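Local coordinates for protein putative thioesterase II (Thermobifida fusca, PDB 3BBJ) that probably hydrolyses acyl-CoA or related acyl thioesters as a double-hotdog thioesterase, at residues V24-G29 and R67-G72; A74-R79 and T92-E97; V218-H223 and A262-L267; R236-L241 and D248-L253. All coordinates share one frame; numbering follows the deposited sequence.

Interaction 1: residues V24-G29 and R67-G72. With SO4 (sulfate ion), chain C.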
loop_
_atom_site.group_PDB
_atom_site.type_symbol
_atom_site.label_atom_id
_atom_site.label_comp_id
_atom_site.label_asym_id
_atom_site.label_seq_id
_atom_site.Cartn_x
_atom_site.Cartn_y
_atom_site.Cartn_z
ATOM N N VAL A 24 -16.518 -17.641 -10.985
ATOM C CA VAL A 24 -17.101 -16.316 -11.086
ATOM C C VAL A 24 -17.372 -15.997 -12.568
ATOM O O VAL A 24 -16.691 -16.511 -13.453
ATOM C CB VAL A 24 -16.135 -15.273 -10.426
ATOM C CG1 VAL A 24 -14.876 -15.078 -11.275
ATOM C CG2 VAL A 24 -16.824 -13.949 -10.191
ATOM N N GLU A 25 -18.388 -15.178 -12.822
ATOM C CA GLU A 25 -18.689 -14.654 -14.168
ATOM C C GLU A 25 -18.386 -13.162 -14.230
ATOM O O GLU A 25 -19.020 -12.365 -13.545
ATOM C CB GLU A 25 -20.171 -14.885 -14.547
ATOM C CG GLU A 25 -20.399 -16.012 -15.560
ATOM C CD GLU A 25 -20.142 -15.573 -17.000
ATOM O OE1 GLU A 25 -20.443 -14.407 -17.352
ATOM O OE2 GLU A 25 -19.649 -16.403 -17.791
ATOM N N LEU A 26 -17.425 -12.780 -15.057
ATOM C CA LEU A 26 -17.058 -11.370 -15.165
ATOM C C LEU A 26 -18.075 -10.666 -16.048
ATOM O O LEU A 26 -18.276 -11.028 -17.201
ATOM C CB LEU A 26 -15.631 -11.181 -15.687
ATOM C CG LEU A 26 -14.540 -11.870 -14.858
ATOM C CD1 LEU A 26 -13.243 -11.177 -15.110
ATOM C CD2 LEU A 26 -14.853 -11.886 -13.355
ATOM N N ASP A 27 -18.727 -9.676 -15.456
ATOM C CA ASP A 27 -19.801 -8.950 -16.091
ATOM C C ASP A 27 -19.216 -7.877 -17.013
ATOM O O ASP A 27 -18.522 -6.960 -16.552
ATOM C CB ASP A 27 -20.691 -8.354 -14.992
ATOM C CG ASP A 27 -21.817 -7.506 -15.532
ATOM O OD1 ASP A 27 -21.875 -7.254 -16.749
ATOM O OD2 ASP A 27 -22.631 -7.067 -14.720
ATOM N N PRO A 28 -19.502 -7.981 -18.323
ATOM C CA PRO A 28 -18.917 -7.054 -19.302
ATOM C C PRO A 28 -19.348 -5.589 -19.121
ATOM O O PRO A 28 -18.771 -4.689 -19.746
ATOM C CB PRO A 28 -19.409 -7.607 -20.643
ATOM C CG PRO A 28 -20.618 -8.387 -20.318
ATOM C CD PRO A 28 -20.403 -8.959 -18.962
ATOM N N GLY A 29 -20.382 -5.370 -18.310
ATOM C CA GLY A 29 -20.806 -4.025 -17.932
ATOM C C GLY A 29 -19.741 -3.255 -17.145
ATOM O O GLY A 29 -19.833 -2.034 -17.004
ATOM N N ARG A 67 -2.249 -9.368 -15.706
ATOM C CA ARG A 67 -2.834 -9.271 -17.044
ATOM C C ARG A 67 -4.273 -8.799 -16.989
ATOM O O ARG A 67 -4.951 -9.000 -15.974
ATOM C CB ARG A 67 -2.890 -10.653 -17.709
ATOM C CG ARG A 67 -1.571 -11.343 -17.964
ATOM C CD ARG A 67 -1.803 -12.763 -18.441
ATOM N NE ARG A 67 -0.532 -13.482 -18.539
ATOM C CZ ARG A 67 0.104 -14.075 -17.525
ATOM N NH1 ARG A 67 -0.393 -14.066 -16.296
ATOM N NH2 ARG A 67 1.262 -14.688 -17.750
ATOM N N PRO A 68 -4.765 -8.198 -18.094
ATOM C CA PRO A 68 -6.176 -7.805 -18.169
ATOM C C PRO A 68 -7.083 -9.009 -18.274
ATOM O O PRO A 68 -6.700 -9.995 -18.893
ATOM C CB PRO A 68 -6.255 -7.052 -19.499
ATOM C CG PRO A 68 -5.169 -7.662 -20.325
ATOM C CD PRO A 68 -4.049 -7.841 -19.334
ATOM N N ALA A 69 -8.263 -8.923 -17.679
ATOM C CA ALA A 69 -9.318 -9.915 -17.872
ATOM C C ALA A 69 -10.408 -9.358 -18.790
ATOM O O ALA A 69 -10.559 -8.137 -18.947
ATOM C CB ALA A 69 -9.936 -10.318 -16.542
ATOM N N SER A 70 -11.163 -10.269 -19.395
ATOM C CA SER A 70 -12.298 -9.904 -20.224
ATOM C C SER A 70 -13.571 -10.528 -19.637
ATOM O O SER A 70 -13.523 -11.219 -18.630
ATOM C CB SER A 70 -12.070 -10.321 -21.683
ATOM O OG SER A 70 -11.566 -11.634 -21.774
ATOM N N SER A 71 -14.710 -10.267 -20.253
ATOM C CA SER A 71 -15.959 -10.836 -19.767
ATOM C C SER A 71 -16.023 -12.370 -19.889
ATOM O O SER A 71 -15.240 -13.005 -20.612
ATOM C CB SER A 71 -17.168 -10.203 -20.470
ATOM O OG SER A 71 -17.316 -10.643 -21.818
ATOM N N GLY A 72 -16.965 -12.938 -19.143
ATOM C CA GLY A 72 -17.198 -14.364 -19.128
ATOM C C GLY A 72 -16.660 -15.025 -17.880
ATOM O O GLY A 72 -16.348 -14.351 -16.898
HETATM S S SO4 C . 1.605 -14.037 -21.640
HETATM O O1 SO4 C . 1.214 -12.673 -21.271
HETATM O O2 SO4 C . 2.275 -13.990 -22.942
HETATM O O3 SO4 C . 2.542 -14.580 -20.655
HETATM O O4 SO4 C . 0.424 -14.905 -21.706
#
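The backbone N of L26 donates to G72 O at 2.6 Å, and G72 N answers with a bond of 3.0 Å to L26 O. These two bonds form the antiparallel hydrogen-bonded pair L26-G72, where strand 21-26 ends and strand 72-82 begins; pairing continues from V24 to A74. The L26 side chain, its CG beside the backbone N and anti to the carbonyl carbon (chi1 -57°), lays CD1 against A69 CB at 3.7 Å and over S70 O. The E25 chain, bent at chi2, brings its carboxylate to the backbone of G72, with E25 OE2 3.3 Å from G72 C. G72 has positive phi (104°), a conformation open to a residue without CB. Beyond the bridge, P28 CB presses on S71 CB at 3.4 Å, a tight fit. D27 OD1 accepts from G29 N, closing an Asx turn, while D27 OD2 forms a salt bridge with R7. At the far end R67 NH2 holds sulfate O3 at 3.2 Å in a nearly straight bond, with a weak second one from NE to O1; the ion probably comes from the crystallisation liquor. The pairing starts strand 72-82 beside strand 21-26 in the N-terminal hotdog domain.

Interaction 2: residues A74-R79 and T92-E97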
loop_
_atom_site.group_PDB
_atom_site.type_symbol
_atom_site.label_atom_id
_atom_site.label_comp_id
_atom_site.label_asym_id
_atom_site.label_seq_id
_atom_site.Cartn_x
_atom_site.Cartn_y
_atom_site.Cartn_z
ATOM N N ALA A 74 -14.333 -16.920 -15.087
ATOM C CA ALA A 74 -12.998 -16.848 -14.528
ATOM C C ALA A 74 -13.022 -17.751 -13.300
ATOM O O ALA A 74 -14.090 -18.008 -12.738
ATOM C CB ALA A 74 -12.664 -15.438 -14.163
ATOM N N GLU A 75 -11.860 -18.255 -12.892
ATOM C CA GLU A 75 -11.793 -19.185 -11.761
ATOM C C GLU A 75 -10.832 -18.694 -10.688
ATOM O O GLU A 75 -9.797 -18.107 -10.985
ATOM C CB GLU A 75 -11.485 -20.628 -12.213
ATOM C CG GLU A 75 -10.489 -20.785 -13.364
ATOM C CD GLU A 75 -11.064 -20.438 -14.747
ATOM O OE1 GLU A 75 -12.304 -20.251 -14.871
ATOM O OE2 GLU A 75 -10.257 -20.359 -15.709
ATOM N N ILE A 76 -11.204 -18.937 -9.435
ATOM C CA ILE A 76 -10.469 -18.450 -8.274
ATOM C C ILE A 76 -9.902 -19.575 -7.407
ATOM O O ILE A 76 -10.591 -20.536 -7.058
ATOM C CB ILE A 76 -11.357 -17.566 -7.412
ATOM C CG1 ILE A 76 -11.696 -16.296 -8.195
ATOM C CG2 ILE A 76 -10.660 -17.266 -6.051
ATOM C CD1 ILE A 76 -12.824 -15.473 -7.595
ATOM N N GLU A 77 -8.646 -19.393 -7.024
ATOM C CA GLU A 77 -7.873 -20.383 -6.296
ATOM C C GLU A 77 -7.357 -19.735 -5.003
ATOM O O GLU A 77 -6.541 -18.829 -5.063
ATOM C CB GLU A 77 -6.740 -20.788 -7.224
ATOM C CG GLU A 77 -5.975 -22.028 -6.870
ATOM C CD GLU A 77 -5.086 -22.475 -8.030
ATOM O OE1 GLU A 77 -5.628 -22.681 -9.145
ATOM O OE2 GLU A 77 -3.856 -22.620 -7.815
ATOM N N THR A 78 -7.869 -20.172 -3.849
ATOM C CA THR A 78 -7.552 -19.552 -2.551
ATOM C C THR A 78 -6.616 -20.360 -1.655
ATOM O O THR A 78 -6.425 -21.551 -1.835
ATOM C CB THR A 78 -8.825 -19.227 -1.730
ATOM O OG1 THR A 78 -9.480 -20.433 -1.344
ATOM C CG2 THR A 78 -9.791 -18.353 -2.523
ATOM N N ARG A 79 -6.022 -19.680 -0.675
ATOM C CA ARG A 79 -5.066 -20.311 0.240
ATOM C C ARG A 79 -4.914 -19.498 1.522
ATOM O O ARG A 79 -4.584 -18.320 1.475
ATOM C CB ARG A 79 -3.722 -20.447 -0.460
ATOM C CG ARG A 79 -2.760 -21.360 0.230
ATOM C CD ARG A 79 -1.669 -21.792 -0.724
ATOM N NE ARG A 79 -0.540 -22.379 -0.015
ATOM C CZ ARG A 79 0.578 -21.737 0.324
ATOM N NH1 ARG A 79 0.768 -20.455 0.021
ATOM N NH2 ARG A 79 1.528 -22.398 0.973
ATOM N N THR A 92 -5.535 -15.173 -2.588
ATOM C CA THR A 92 -6.570 -15.470 -3.563
ATOM C C THR A 92 -6.071 -15.005 -4.930
ATOM O O THR A 92 -5.565 -13.873 -5.074
ATOM C CB THR A 92 -7.907 -14.793 -3.170
ATOM O OG1 THR A 92 -8.904 -15.040 -4.170
ATOM C CG2 THR A 92 -7.730 -13.279 -2.970
ATOM N N THR A 93 -6.162 -15.901 -5.914
ATOM C CA THR A 93 -5.674 -15.628 -7.263
ATOM C C THR A 93 -6.768 -15.895 -8.313
ATOM O O THR A 93 -7.466 -16.925 -8.271
ATOM C CB THR A 93 -4.439 -16.486 -7.564
ATOM O OG1 THR A 93 -3.502 -16.375 -6.481
ATOM C CG2 THR A 93 -3.772 -16.066 -8.891
ATOM N N LEU A 94 -6.900 -14.956 -9.259
ATOM C CA LEU A 94 -7.896 -15.054 -10.327
ATOM C C LEU A 94 -7.259 -15.546 -11.616
ATOM O O LEU A 94 -6.229 -15.019 -12.043
ATOM C CB LEU A 94 -8.549 -13.704 -10.580
ATOM C CG LEU A 94 -9.624 -13.638 -11.655
ATOM C CD1 LEU A 94 -10.807 -14.538 -11.280
ATOM C CD2 LEU A 94 -10.074 -12.182 -11.843
ATOM N N PHE A 95 -7.904 -16.553 -12.221
ATOM C CA PHE A 95 -7.461 -17.150 -13.477
ATOM C C PHE A 95 -8.520 -17.009 -14.552
ATOM O O PHE A 95 -9.716 -17.025 -14.276
ATOM C CB PHE A 95 -7.194 -18.628 -13.293
ATOM C CG PHE A 95 -6.102 -18.930 -12.338
ATOM C CD1 PHE A 95 -6.347 -18.951 -10.973
ATOM C CD2 PHE A 95 -4.834 -19.233 -12.794
ATOM C CE1 PHE A 95 -5.318 -19.248 -10.073
ATOM C CE2 PHE A 95 -3.799 -19.537 -11.891
ATOM C CZ PHE A 95 -4.044 -19.542 -10.534
ATOM N N GLN A 96 -8.069 -16.865 -15.788
ATOM C CA GLN A 96 -8.974 -16.787 -16.927
ATOM C C GLN A 96 -8.227 -17.224 -18.178
ATOM O O GLN A 96 -7.179 -16.652 -18.521
ATOM C CB GLN A 96 -9.546 -15.371 -17.099
ATOM C CG GLN A 96 -10.828 -15.346 -17.928
ATOM C CD GLN A 96 -11.346 -13.939 -18.242
ATOM O OE1 GLN A 96 -10.580 -13.046 -18.619
ATOM N NE2 GLN A 96 -12.665 -13.753 -18.114
ATOM N N GLU A 97 -8.784 -18.227 -18.856
ATOM C CA GLU A 97 -8.197 -18.810 -20.064
ATOM C C GLU A 97 -6.793 -19.303 -19.781
ATOM O O GLU A 97 -5.858 -19.002 -20.511
ATOM C CB GLU A 97 -8.202 -17.824 -21.234
ATOM C CG GLU A 97 -9.590 -17.348 -21.640
ATOM C CD GLU A 97 -9.640 -16.848 -23.079
ATOM O OE1 GLU A 97 -9.183 -17.587 -23.989
ATOM O OE2 GLU A 97 -10.147 -15.727 -23.302
#
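A beta hairpin of the N-terminal hotdog domain brings strand 72-82 against strand 88-96, and residues 74-79 and 92-96 run antiparallel along it. E75 and F95 form a hydrogen-bonded pair: F95 N gives 2.7 Å to E75 O, and E75 N returns a bond to F95 O. E77 and T93 repeat the pattern with E77 N to T93 O at 3.0 Å, whereas I76-L94 and T78-T92 are non-hydrogen-bonded pairs. The face bearing E75, E77, T93 and F95 is the more solvent-accessible one. There the F95 ring, with CG beside the backbone N (chi1 -63°), leans diagonally from its partner E75 toward E77: E75 O lies at its edge, in plane, and F95 CE1 meets E77 CB at 3.5 Å. The extended E77 chain brings its carboxylate alongside the same end of the ring, with E77 OE1 3.6 Å from F95 CE1 and the two planes 18° apart. E75 instead bends at chi2, crossing F95 at about a right angle.

As expected of a hotdog fold, the opposite face turns to the long helix, 38-51, where I76 rests on V44 and S48. On this buried face L94 CD1 touches both A74 CB, at 3.5 Å, and I76 CG1, at 3.7 Å. I76 CG2 touches T92 OG1 at 3.4 Å; that hydroxyl, anti to its own backbone nitrogen (chi1 177°), is hydrogen-bonded to S48 OG of the helix. At the hairpin's open end Q96 NE2 binds the carbonyls of S70 and P73.

Interaction 3: residues V218-H223 and A262-L267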
loop_
_atom_site.group_PDB
_atom_site.type_symbol
_atom_site.label_atom_id
_atom_site.label_comp_id
_atom_site.label_asym_id
_atom_site.label_seq_id
_atom_site.Cartn_x
_atom_site.Cartn_y
_atom_site.Cartn_z
ATOM N N VAL A 218 -0.572 -1.548 -11.483
ATOM C CA VAL A 218 0.466 -2.518 -11.225
ATOM C C VAL A 218 0.241 -3.102 -9.831
ATOM O O VAL A 218 0.281 -4.323 -9.666
ATOM C CB VAL A 218 1.854 -1.911 -11.369
ATOM C CG1 VAL A 218 2.885 -2.892 -10.849
ATOM C CG2 VAL A 218 2.104 -1.548 -12.830
ATOM N N GLU A 219 -0.010 -2.227 -8.844
ATOM C CA GLU A 219 -0.212 -2.646 -7.464
ATOM C C GLU A 219 -1.215 -1.736 -6.784
ATOM O O GLU A 219 -1.195 -0.553 -6.991
ATOM C CB GLU A 219 1.133 -2.630 -6.704
ATOM C CG GLU A 219 1.163 -3.431 -5.351
ATOM C CD GLU A 219 0.458 -2.754 -4.192
ATOM O OE1 GLU A 219 0.473 -1.511 -4.093
ATOM O OE2 GLU A 219 -0.103 -3.487 -3.348
ATOM N N LEU A 220 -2.122 -2.304 -5.991
ATOM C CA LEU A 220 -3.017 -1.525 -5.137
ATOM C C LEU A 220 -3.111 -2.232 -3.802
ATOM O O LEU A 220 -3.354 -3.445 -3.745
ATOM C CB LEU A 220 -4.415 -1.365 -5.765
ATOM C CG LEU A 220 -5.502 -0.598 -4.992
ATOM C CD1 LEU A 220 -6.642 -0.162 -5.904
ATOM C CD2 LEU A 220 -6.063 -1.409 -3.826
ATOM N N THR A 221 -2.871 -1.468 -2.737
ATOM C CA THR A 221 -3.104 -1.883 -1.375
ATOM C C THR A 221 -4.068 -0.886 -0.735
ATOM O O THR A 221 -3.895 0.322 -0.869
ATOM C CB THR A 221 -1.847 -1.885 -0.525
ATOM O OG1 THR A 221 -0.929 -2.867 -1.018
ATOM C CG2 THR A 221 -2.210 -2.221 0.927
ATOM N N TRP A 222 -5.088 -1.400 -0.059
ATOM C CA TRP A 222 -6.051 -0.551 0.618
ATOM C C TRP A 222 -6.444 -1.111 2.004
ATOM O O TRP A 222 -6.435 -2.310 2.246
ATOM C CB TRP A 222 -7.271 -0.282 -0.277
ATOM C CG TRP A 222 -8.290 -1.352 -0.261
ATOM C CD1 TRP A 222 -8.344 -2.433 -1.076
ATOM C CD2 TRP A 222 -9.422 -1.446 0.608
ATOM N NE1 TRP A 222 -9.431 -3.204 -0.772
ATOM C CE2 TRP A 222 -10.105 -2.631 0.270
ATOM C CE3 TRP A 222 -9.917 -0.653 1.646
ATOM C CZ2 TRP A 222 -11.264 -3.043 0.930
ATOM C CZ3 TRP A 222 -11.059 -1.058 2.301
ATOM C CH2 TRP A 222 -11.729 -2.241 1.936
ATOM N N HIS A 223 -6.752 -0.209 2.915
ATOM C CA HIS A 223 -7.035 -0.579 4.292
ATOM C C HIS A 223 -8.427 -0.128 4.734
ATOM O O HIS A 223 -8.827 1.011 4.482
ATOM C CB HIS A 223 -5.990 0.068 5.204
ATOM C CG HIS A 223 -4.580 -0.248 4.829
ATOM N ND1 HIS A 223 -4.064 -1.523 4.898
ATOM C CD2 HIS A 223 -3.564 0.543 4.419
ATOM C CE1 HIS A 223 -2.796 -1.507 4.533
ATOM N NE2 HIS A 223 -2.468 -0.265 4.232
ATOM N N ALA A 262 -11.788 3.986 4.318
ATOM C CA ALA A 262 -10.806 3.367 3.385
ATOM C C ALA A 262 -9.636 4.297 3.070
ATOM O O ALA A 262 -9.831 5.495 2.890
ATOM C CB ALA A 262 -11.473 2.976 2.066
ATOM N N GLN A 263 -8.433 3.717 3.009
ATOM C CA GLN A 263 -7.200 4.402 2.593
ATOM C C GLN A 263 -6.552 3.479 1.570
ATOM O O GLN A 263 -6.191 2.347 1.890
ATOM C CB GLN A 263 -6.217 4.579 3.743
ATOM C CG GLN A 263 -6.635 5.525 4.841
ATOM C CD GLN A 263 -5.638 5.533 5.979
ATOM O OE1 GLN A 263 -5.553 4.578 6.762
ATOM N NE2 GLN A 263 -4.883 6.615 6.087
ATOM N N SER A 264 -6.420 3.980 0.349
ATOM C CA SER A 264 -5.952 3.208 -0.780
ATOM C C SER A 264 -4.815 3.949 -1.456
ATOM O O SER A 264 -4.830 5.162 -1.567
ATOM C CB SER A 264 -7.107 3.021 -1.784
ATOM O OG SER A 264 -6.776 2.143 -2.857
ATOM N N ARG A 265 -3.801 3.216 -1.858
ATOM C CA ARG A 265 -2.771 3.768 -2.710
ATOM C C ARG A 265 -2.516 2.721 -3.816
ATOM O O ARG A 265 -2.330 1.537 -3.513
ATOM C CB ARG A 265 -1.482 4.145 -1.919
ATOM C CG ARG A 265 -0.386 4.780 -2.872
ATOM C CD ARG A 265 0.947 5.315 -2.250
ATOM N NE ARG A 265 0.792 6.277 -1.138
ATOM C CZ ARG A 265 1.427 6.199 0.040
ATOM N NH1 ARG A 265 2.305 5.222 0.285
ATOM N NH2 ARG A 265 1.198 7.113 0.987
ATOM N N GLN A 266 -2.600 3.129 -5.081
ATOM C CA GLN A 266 -2.143 2.249 -6.183
ATOM C C GLN A 266 -0.950 2.883 -6.913
ATOM O O GLN A 266 -0.765 4.119 -6.867
ATOM C CB GLN A 266 -3.246 1.841 -7.187
ATOM C CG GLN A 266 -3.871 2.936 -8.029
ATOM C CD GLN A 266 -4.664 2.395 -9.228
ATOM O OE1 GLN A 266 -4.089 2.016 -10.246
ATOM N NE2 GLN A 266 -5.997 2.398 -9.121
ATOM N N LEU A 267 -0.147 2.020 -7.542
ATOM C CA LEU A 267 0.970 2.433 -8.400
ATOM C C LEU A 267 0.758 1.857 -9.797
ATOM O O LEU A 267 0.469 0.666 -9.964
ATOM C CB LEU A 267 2.323 1.942 -7.852
ATOM C CG LEU A 267 3.556 2.615 -8.462
ATOM C CD1 LEU A 267 3.709 4.060 -7.895
ATOM C CD2 LEU A 267 4.842 1.819 -8.254
HETATM O O HOH W 1 -0.164 0.724 -2.453
#
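Strands 219-223 and 262-267 run antiparallel at 169°, their axes 4.6 Å apart, deep in the double hotdog fold. E219-L267, T221-R265 and H223-Q263 are hydrogen-bonded pairs, and L220-Q266 and W222-S264 alternate with them as non-hydrogen-bonded ones. At the start of the first strand V218 and E219 both face L267, a classic beta bulge: L267 O accepts from V218 N at 2.9 Å and from E219 N at 3.1 Å, both in its carbonyl plane. L220, W222, S264 and Q266 share the face turned to helix 38-51, where M42 touches both L220 and W222. S264 OG touches both L220 CG, at 3.7 Å, and W222 CB, at 3.6 Å, while L220 CB packs on Q266 CB. W222 takes the crowded position between backbone N and carbonyl carbon (chi1 83°), which sends its indole toward the start of the partner strand, and W222 CE3 lies 4.0 Å from A262 CB. The amide of Q266 leads away to T217 and D200. The face with E219, T221 and H223 meets the second subunit, and the T221 hydroxyls of the two subunits are hydrogen-bonded to each other; H223 ND1 binds S60 OG of its own chain. Within the strand, T221 OG1 donates to the syn lone pair of E219 OE2 at 2.5 Å, and a water bridges the other carboxylate oxygen, E219 OE1, to R265 O.

Interaction 4: residues R236-L241 and D248-L253; sequences RSTCAL and DENVDL
D248 turns its carboxylate across the hairpin to the backbone of A240 and L241, just beyond the paired part of strand 233-243. Its CG stands between backbone N and carbonyl carbon (chi1 61°), so that both oxygens face backbone amides: OD2 takes A240 N at 3.0 Å on the syn side, and OD1 takes L241 N at 2.9 Å through its syn lone pair. N250 ND2 approaches D248 OD2 from the anti side at 2.9 Å, so two donors of this chain grip that oxygen. The N250 and T238 side chains cross at about a right angle, and ND2 adds a weak bond to T238 OG1. R236 and D252, by contrast, lie side by side and point the same way. The arginine chain bends at chi3 (38°) to bring R236 NH2 to D252 OD2 at 2.8 Å, a salt bridge whose hydrogen-bond geometry is weak, with the two planes turned 43° apart. Opposite these polar pairs, S237 OG rests on E249 CG and V251 CG2, at 3.7 and 3.8 Å. Backbone bonds join R236 to D252 and T238 to N250 in both directions. Across the dimer interface R225 of the second subunit adds a salt bridge to D248 OD1, and L241 pairs with a strand of that subunit. Within the chain, the hairpin lies between strands 173-180 and 260-269, and L253 leads toward helix 191-198.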
loop_
_atom_site.group_PDB
_atom_site.type_symbol
_atom_site.label_atom_id
_atom_site.label_comp_id
_atom_site.label_asym_id
_atom_site.label_seq_id
_atom_site.Cartn_x
_atom_site.Cartn_y
_atom_site.Cartn_z
ATOM N N ARG A 236 -11.521 11.463 -1.956
ATOM C CA ARG A 236 -10.493 12.416 -2.331
ATOM C C ARG A 236 -9.388 11.612 -2.958
ATOM O O ARG A 236 -8.960 10.583 -2.389
ATOM C CB ARG A 236 -9.946 13.188 -1.136
ATOM C CG ARG A 236 -8.787 14.116 -1.531
ATOM C CD ARG A 236 -7.935 14.618 -0.367
ATOM N NE ARG A 236 -7.732 13.585 0.654
ATOM C CZ ARG A 236 -6.826 13.631 1.622
ATOM N NH1 ARG A 236 -5.970 14.651 1.704
ATOM N NH2 ARG A 236 -6.763 12.630 2.498
ATOM N N SER A 237 -8.933 12.085 -4.120
ATOM C CA SER A 237 -7.870 11.422 -4.891
ATOM C C SER A 237 -6.717 12.374 -5.134
ATOM O O SER A 237 -6.929 13.477 -5.571
ATOM C CB SER A 237 -8.392 10.929 -6.226
ATOM O OG SER A 237 -7.346 10.251 -6.888
ATOM N N THR A 238 -5.496 11.940 -4.851
ATOM C CA THR A 238 -4.331 12.780 -5.001
ATOM C C THR A 238 -3.166 11.986 -5.566
ATOM O O THR A 238 -3.226 10.768 -5.672
ATOM C CB THR A 238 -3.930 13.434 -3.658
ATOM O OG1 THR A 238 -3.421 12.449 -2.766
ATOM C CG2 THR A 238 -5.119 14.103 -3.025
ATOM N N CYS A 239 -2.113 12.713 -5.919
ATOM C CA CYS A 239 -0.924 12.150 -6.525
ATOM C C CYS A 239 0.246 13.027 -6.140
ATOM O O CYS A 239 0.161 14.254 -6.234
ATOM C CB CYS A 239 -1.076 12.127 -8.050
ATOM S SG CYS A 239 0.440 11.741 -8.936
ATOM N N ALA A 240 1.323 12.407 -5.672
ATOM C CA ALA A 240 2.525 13.153 -5.251
ATOM C C ALA A 240 3.602 13.189 -6.326
ATOM O O ALA A 240 4.400 14.118 -6.351
ATOM C CB ALA A 240 3.089 12.591 -3.923
ATOM N N LEU A 241 3.633 12.205 -7.224
ATOM C CA LEU A 241 4.681 12.196 -8.246
ATOM C C LEU A 241 4.336 11.420 -9.517
ATOM O O LEU A 241 3.828 10.298 -9.463
ATOM C CB LEU A 241 5.983 11.617 -7.652
ATOM C CG LEU A 241 7.257 11.621 -8.529
ATOM C CD1 LEU A 241 7.794 13.022 -8.663
ATOM C CD2 LEU A 241 8.335 10.747 -7.965
ATOM N N ASP A 248 1.546 7.642 -8.604
ATOM C CA ASP A 248 0.823 7.155 -7.432
ATOM C C ASP A 248 -0.581 7.790 -7.401
ATOM O O ASP A 248 -0.731 8.997 -7.626
ATOM C CB ASP A 248 1.581 7.466 -6.141
ATOM C CG ASP A 248 1.780 8.964 -5.914
ATOM O OD1 ASP A 248 2.497 9.588 -6.721
ATOM O OD2 ASP A 248 1.248 9.511 -4.926
ATOM N N GLU A 249 -1.601 6.973 -7.145
ATOM C CA GLU A 249 -2.980 7.465 -6.967
ATOM C C GLU A 249 -3.434 7.094 -5.566
ATOM O O GLU A 249 -3.586 5.933 -5.229
ATOM C CB GLU A 249 -3.907 6.865 -8.020
ATOM C CG GLU A 249 -5.371 7.277 -7.944
ATOM C CD GLU A 249 -6.213 6.690 -9.101
ATOM O OE1 GLU A 249 -5.836 6.885 -10.291
ATOM O OE2 GLU A 249 -7.259 6.047 -8.822
ATOM N N ASN A 250 -3.675 8.098 -4.757
ATOM C CA ASN A 250 -4.020 7.905 -3.360
ATOM C C ASN A 250 -5.485 8.251 -3.164
ATOM O O ASN A 250 -5.850 9.404 -3.325
ATOM C CB ASN A 250 -3.145 8.825 -2.529
ATOM C CG ASN A 250 -1.702 8.757 -2.959
ATOM O OD1 ASN A 250 -1.136 7.684 -2.986
ATOM N ND2 ASN A 250 -1.112 9.895 -3.343
ATOM N N VAL A 251 -6.311 7.260 -2.808
ATOM C CA VAL A 251 -7.743 7.482 -2.641
ATOM C C VAL A 251 -8.187 7.202 -1.197
ATOM O O VAL A 251 -7.957 6.134 -0.655
ATOM C CB VAL A 251 -8.563 6.597 -3.649
ATOM C CG1 VAL A 251 -10.067 6.687 -3.377
ATOM C CG2 VAL A 251 -8.240 6.966 -5.098
ATOM N N ASP A 252 -8.804 8.187 -0.567
ATOM C CA ASP A 252 -9.372 8.005 0.763
ATOM C C ASP A 252 -10.887 8.115 0.631
ATOM O O ASP A 252 -11.393 8.886 -0.196
ATOM C CB ASP A 252 -8.807 9.029 1.746
ATOM C CG ASP A 252 -7.294 8.903 1.906
ATOM O OD1 ASP A 252 -6.820 7.788 2.174
ATOM O OD2 ASP A 252 -6.572 9.908 1.736
ATOM N N LEU A 253 -11.597 7.300 1.408
ATOM C CA LEU A 253 -13.044 7.313 1.419
ATOM C C LEU A 253 -13.568 7.524 2.839
ATOM O O LEU A 253 -13.077 6.906 3.795
ATOM C CB LEU A 253 -13.592 5.993 0.868
ATOM C CG LEU A 253 -13.196 5.536 -0.537
ATOM C CD1 LEU A 253 -13.775 4.122 -0.867
ATOM C CD2 LEU A 253 -13.647 6.550 -1.562
HETATM O O HOH W 2 -6.243 11.241 -1.233
#

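Interactions 1 and 2 belong to the N-terminal hotdog domain and are partly buried; a backbone bond from V24 O to A74 N joins them, so strands 21-26, 72-82 and 88-96 follow side by side. Interactions 3 and 4 lie in the C-terminal domain, 4 nested inside the chain loop closed by 3, with strands 260-269 and 246-254 joined by backbone bonds. Interaction 3 is wholly buried; its pairing carries a mixed helix-facing side (L220, W222, S264, Q266) and a more polar dimer-facing one. Interaction 4, partly buried, relies more on carboxylates, and interaction 1 on a single bridge. Centres of 2 and 4 stand about 29 Å apart, on opposite sides of the chain's centre.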